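PDB 3OMS: PhnB protein from Bacillus cereus, which is of unproven function but belongs to the glyoxalase superfamily and may act as a 3-demethylubiquinone-9 3-methyltransferase. Local coordinates for residues 87-90 with 94-97; 100-105 with 130-135. One frame throughout, in Å; residues are numbered along the deposited sequence. Where two conformers were deposited one is given.

Contact 1: 87-90 with 94-97; sequences VTCE and EIDT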
loop_
_atom_site.group_PDB
_atom_site.type_symbol
_atom_site.label_atom_id
_atom_site.label_comp_id
_atom_site.label_asym_id
_atom_site.label_seq_id
_atom_site.Cartn_x
_atom_site.Cartn_y
_atom_site.Cartn_z
ATOM N N VAL A 87 3.834 10.518 1.487
ATOM C CA VAL A 87 3.206 11.734 0.992
ATOM C C VAL A 87 4.218 12.833 0.766
ATOM O O VAL A 87 4.980 13.161 1.646
ATOM C CB VAL A 87 2.137 12.283 1.956
ATOM C CG1 VAL A 87 1.356 13.494 1.244
ATOM C CG2 VAL A 87 1.138 11.193 2.374
ATOM N N THR A 88 4.229 13.419 -0.417
ATOM C CA THR A 88 5.124 14.540 -0.655
ATOM C C THR A 88 4.252 15.809 -0.680
ATOM O O THR A 88 3.266 15.875 -1.368
ATOM C CB THR A 88 5.979 14.348 -1.910
ATOM O OG1 THR A 88 5.143 14.499 -3.057
ATOM C CG2 THR A 88 6.648 12.957 -1.902
ATOM N N CYS A 89 4.585 16.753 0.188
ATOM C CA CYS A 89 3.786 17.942 0.445
ATOM C C CYS A 89 4.538 19.090 -0.229
ATOM O O CYS A 89 5.778 19.065 -0.290
ATOM C CB CYS A 89 3.654 18.158 1.971
ATOM S SG CYS A 89 2.914 16.778 2.972
ATOM N N GLU A 90 3.812 20.087 -0.740
ATOM C CA GLU A 90 4.378 21.247 -1.461
ATOM C C GLU A 90 4.883 22.327 -0.507
ATOM O O GLU A 90 5.854 23.073 -0.810
ATOM C CB GLU A 90 3.302 21.905 -2.347
ATOM C CG GLU A 90 2.872 21.117 -3.596
ATOM C CD GLU A 90 2.050 19.884 -3.275
ATOM O OE1 GLU A 90 0.883 20.032 -2.864
ATOM O OE2 GLU A 90 2.577 18.759 -3.445
ATOM N N GLU A 94 1.252 22.749 4.636
ATOM C CA GLU A 94 0.523 21.549 4.332
ATOM C C GLU A 94 1.061 20.388 5.175
ATOM O O GLU A 94 0.277 19.619 5.707
ATOM C CB GLU A 94 0.616 21.205 2.843
ATOM C CG GLU A 94 0.035 19.839 2.485
ATOM C CD GLU A 94 0.445 19.332 1.077
ATOM O OE1 GLU A 94 1.208 19.999 0.335
ATOM O OE2 GLU A 94 0.052 18.212 0.762
ATOM N N ILE A 95 2.378 20.225 5.258
ATOM C CA ILE A 95 2.935 19.060 5.953
ATOM C C ILE A 95 2.608 19.145 7.450
ATOM O O ILE A 95 2.207 18.140 8.075
ATOM C CB ILE A 95 4.460 18.815 5.671
ATOM C CG1 ILE A 95 4.867 17.455 6.294
ATOM C CG2 ILE A 95 5.374 19.962 6.244
ATOM C CD1 ILE A 95 6.236 16.852 5.810
ATOM N N ASP A 96 2.703 20.352 8.010
ATOM C CA ASP A 96 2.384 20.594 9.429
ATOM C C ASP A 96 0.943 20.226 9.727
ATOM O O ASP A 96 0.656 19.527 10.715
ATOM C CB ASP A 96 2.622 22.070 9.819
ATOM C CG ASP A 96 4.096 22.419 9.914
ATOM O OD1 ASP A 96 4.973 21.515 9.994
ATOM O OD2 ASP A 96 4.400 23.634 9.898
ATOM N N THR A 97 0.036 20.665 8.859
ATOM C CA THR A 97 -1.385 20.410 9.044
ATOM C C THR A 97 -1.747 18.947 8.876
ATOM O O THR A 97 -2.455 18.409 9.710
ATOM C CB THR A 97 -2.253 21.220 8.075
ATOM O OG1 THR A 97 -2.009 22.604 8.297
ATOM C CG2 THR A 97 -3.729 20.945 8.356
#
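In this glyoxalase-family fold, the turn from strand 83-89 into helix 92-103 is bridged by a hydrogen bond from the backbone N-H of E90, just past the end of the strand, to the carboxylate of E94. The acceptor is OE1 of E94, 2.8 Å from N of E90, with an N-H...O angle of 155°. E90 N comes in on the syn side of that oxygen but 33° out of the carboxylate plane. CG of E94 stands anti to its own backbone N (chi1 172°) and the chain runs on extended, which carries the carboxylate from the first turn of the helix back to the strand. On the way it lies against C89: CD of E94 sits 3.5 Å from CB of C89.

A second carboxylate can share the spot. In one of the two conformers modelled for E90, its side chain folds back at chi2 and OE1 of E90 comes to 3.2 Å from OE1 of E94, two acceptors that cannot bond to each other if both are ionised. K10 of the second subunit bridges the pair: its NZ makes salt bridges to OE2 of E94 and, in this conformer, to OE1 of E90. It also bonds T88 O, which ties the turn to the dimer interface, and its charge probably offsets the repulsion. Close by, V87 pairs in an antiparallel ladder with a strand of that subunit, carrying the sheet across the interface.

Deeper in, the contact turns apolar. I95 also touches L134 of the neighbouring strand 131-136, while SG of C89 rests 3.7 Å from CB of I95.

Contact 2: 100-105 with 130-135; sequences HKLAQD and VSWQLT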
loop_
_atom_site.group_PDB
_atom_site.type_symbol
_atom_site.label_atom_id
_atom_site.label_comp_id
_atom_site.label_asym_id
_atom_site.label_seq_id
_atom_site.Cartn_x
_atom_site.Cartn_y
_atom_site.Cartn_z
ATOM N N HIS A 100 -0.253 16.635 11.780
ATOM C CA HIS A 100 -0.954 16.869 13.058
ATOM C C HIS A 100 -2.317 16.193 13.045
ATOM O O HIS A 100 -2.722 15.594 14.015
ATOM C CB HIS A 100 -1.073 18.378 13.300
ATOM C CG HIS A 100 -1.959 18.776 14.438
ATOM N ND1 HIS A 100 -1.639 18.543 15.757
ATOM C CD2 HIS A 100 -3.133 19.451 14.446
ATOM C CE1 HIS A 100 -2.586 19.049 16.526
ATOM N NE2 HIS A 100 -3.500 19.608 15.753
ATOM N N LYS A 101 -2.994 16.271 11.902
ATOM C CA LYS A 101 -4.284 15.628 11.801
ATOM C C LYS A 101 -4.146 14.105 11.894
ATOM O O LYS A 101 -4.898 13.454 12.621
ATOM C CB LYS A 101 -5.011 16.060 10.511
ATOM C CG LYS A 101 -5.598 17.509 10.618
ATOM C CD LYS A 101 -6.296 17.881 9.329
ATOM C CE LYS A 101 -7.062 19.228 9.295
ATOM N NZ LYS A 101 -7.520 19.321 7.803
ATOM N N LEU A 102 -3.214 13.541 11.122
ATOM C CA LEU A 102 -2.986 12.073 11.087
ATOM C C LEU A 102 -2.454 11.524 12.416
ATOM O O LEU A 102 -2.712 10.363 12.767
ATOM C CB LEU A 102 -2.010 11.724 9.946
ATOM C CG LEU A 102 -2.495 11.791 8.508
ATOM C CD1 LEU A 102 -1.273 11.712 7.544
ATOM C CD2 LEU A 102 -3.498 10.659 8.231
ATOM N N ALA A 103 -1.713 12.364 13.155
ATOM C CA ALA A 103 -1.183 11.982 14.465
ATOM C C ALA A 103 -2.249 11.815 15.561
ATOM O O ALA A 103 -1.938 11.207 16.592
ATOM C CB ALA A 103 -0.102 13.048 14.950
ATOM N N GLN A 104 -3.471 12.364 15.378
ATOM C CA GLN A 104 -4.477 12.369 16.461
ATOM C C GLN A 104 -4.857 10.930 16.787
ATOM O O GLN A 104 -5.262 10.166 15.906
ATOM C CB GLN A 104 -5.718 13.155 16.074
ATOM C CG GLN A 104 -5.500 14.607 15.552
ATOM C CD GLN A 104 -4.878 15.625 16.547
ATOM O OE1 GLN A 104 -3.891 15.345 17.224
ATOM N NE2 GLN A 104 -5.413 16.847 16.531
ATOM N N ASP A 105 -4.628 10.538 18.028
ATOM C CA ASP A 105 -4.850 9.159 18.506
ATOM C C ASP A 105 -4.038 8.132 17.702
ATOM O O ASP A 105 -4.382 6.955 17.645
ATOM C CB ASP A 105 -6.356 8.837 18.509
ATOM C CG ASP A 105 -7.111 9.614 19.583
ATOM O OD1 ASP A 105 -6.481 10.107 20.538
ATOM O OD2 ASP A 105 -8.329 9.728 19.478
ATOM N N VAL A 130 -2.933 2.678 10.019
ATOM C CA VAL A 130 -2.350 2.860 8.690
ATOM C C VAL A 130 -1.095 3.733 8.776
ATOM O O VAL A 130 -1.109 4.771 9.471
ATOM C CB VAL A 130 -3.334 3.505 7.696
ATOM C CG1 VAL A 130 -2.603 3.833 6.321
ATOM C CG2 VAL A 130 -4.505 2.563 7.479
ATOM N N SER A 131 0.002 3.274 8.165
ATOM C CA SER A 131 1.308 3.961 8.304
ATOM C C SER A 131 1.508 4.986 7.179
ATOM O O SER A 131 1.393 4.668 5.943
ATOM C CB SER A 131 2.421 2.957 8.269
ATOM O OG SER A 131 3.630 3.446 8.822
ATOM N N TRP A 132 1.844 6.201 7.609
ATOM C CA TRP A 132 2.052 7.338 6.725
ATOM C C TRP A 132 3.429 7.980 6.948
ATOM O O TRP A 132 3.873 8.215 8.106
ATOM C CB TRP A 132 1.017 8.399 7.018
ATOM C CG TRP A 132 -0.407 8.064 6.764
ATOM C CD1 TRP A 132 -1.250 7.443 7.621
ATOM C CD2 TRP A 132 -1.183 8.391 5.600
ATOM N NE1 TRP A 132 -2.503 7.366 7.082
ATOM C CE2 TRP A 132 -2.491 7.918 5.828
ATOM C CE3 TRP A 132 -0.901 9.041 4.399
ATOM C CZ2 TRP A 132 -3.531 8.084 4.904
ATOM C CZ3 TRP A 132 -1.922 9.165 3.456
ATOM C CH2 TRP A 132 -3.232 8.710 3.728
ATOM N N GLN A 133 4.094 8.288 5.828
ATOM C CA GLN A 133 5.341 9.045 5.850
ATOM C C GLN A 133 5.048 10.332 5.119
ATOM O O GLN A 133 4.339 10.369 4.098
ATOM C CB GLN A 133 6.497 8.352 5.122
ATOM C CG GLN A 133 6.940 7.025 5.737
ATOM C CD GLN A 133 8.086 6.426 4.966
ATOM O OE1 GLN A 133 9.159 7.030 4.851
ATOM N NE2 GLN A 133 7.865 5.235 4.401
ATOM N N LEU A 134 5.573 11.414 5.648
ATOM C CA LEU A 134 5.313 12.726 5.058
ATOM C C LEU A 134 6.618 13.447 4.894
ATOM O O LEU A 134 7.446 13.412 5.786
ATOM C CB LEU A 134 4.382 13.522 5.942
ATOM C CG LEU A 134 2.955 12.993 6.043
ATOM C CD1 LEU A 134 2.852 11.971 7.165
ATOM C CD2 LEU A 134 2.075 14.187 6.275
ATOM N N THR A 135 6.814 14.054 3.719
ATOM C CA THR A 135 8.010 14.804 3.481
ATOM C C THR A 135 7.725 16.063 2.667
ATOM O O THR A 135 6.708 16.155 1.999
ATOM C CB THR A 135 9.056 13.938 2.805
ATOM O OG1 THR A 135 10.332 14.586 2.935
ATOM C CG2 THR A 135 8.669 13.704 1.317
#
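L102 meets W132 with its two methyl groups laid over one face of the indole, the side chains crossing at about a right angle. This is helix-on-sheet packing in a glyoxalase-family fold: helix 92-103 lies against strand 131-136, an inner strand of its sheet. Both methyls lie over the five-membered ring. CD2 of L102 is on its NE1 side, 3.8 Å from the ring centroid and only 18° off the normal, a CH-pi contact over the face; its nearest ring atom is NE1 of W132, at 3.6 Å. CD1 of L102 sits over the CG-CD2 bond of the tryptophan, 3.8 Å from CG of W132 and as far from CD2 of W132.

With chi2 at 86°, the indole is turned steeply against its CA-CB-CG plane, and this presents its face to the leucine. The ring's N-H is used as well: NE1 of W132 is hydrogen-bonded to D126, which gives the buried nitrogen a polar partner and should fix the rotation of the indole. Y28 adds an edge-to-face ring contact, and L85 and V87 of strand 83-89 also touch the tryptophan, so the leucine is one wall of a larger apolar cluster.

Two residues along the strand, L134 points to the same side as W132. It also touches V98 and F99 of the helix and makes a lighter contact with L102, closing the gap between the two leucines to 4.2 Å from CD1 of L102 to CD1 of L134.

How the contacts relate
Contacts 1 and 2 use the two ends of helix 92-103 and neighbouring strands of one sheet, with centres about 11 Å apart. Contact 1, its centre about 15 Å from the chain's centre, is partly buried and joins elements adjacent in sequence; its chemistry is mixed, polar on the side facing the second subunit and apolar within. Contact 2, its centre about 9 Å from the chain's centre, is fully buried, bridges segments 25 residues apart and is purely apolar across its interface. The strands themselves join them, with V87 N probably bonded to Q133 O at 2.7 Å, and CD1 of I95 also packs on the backbone between L134 and T135.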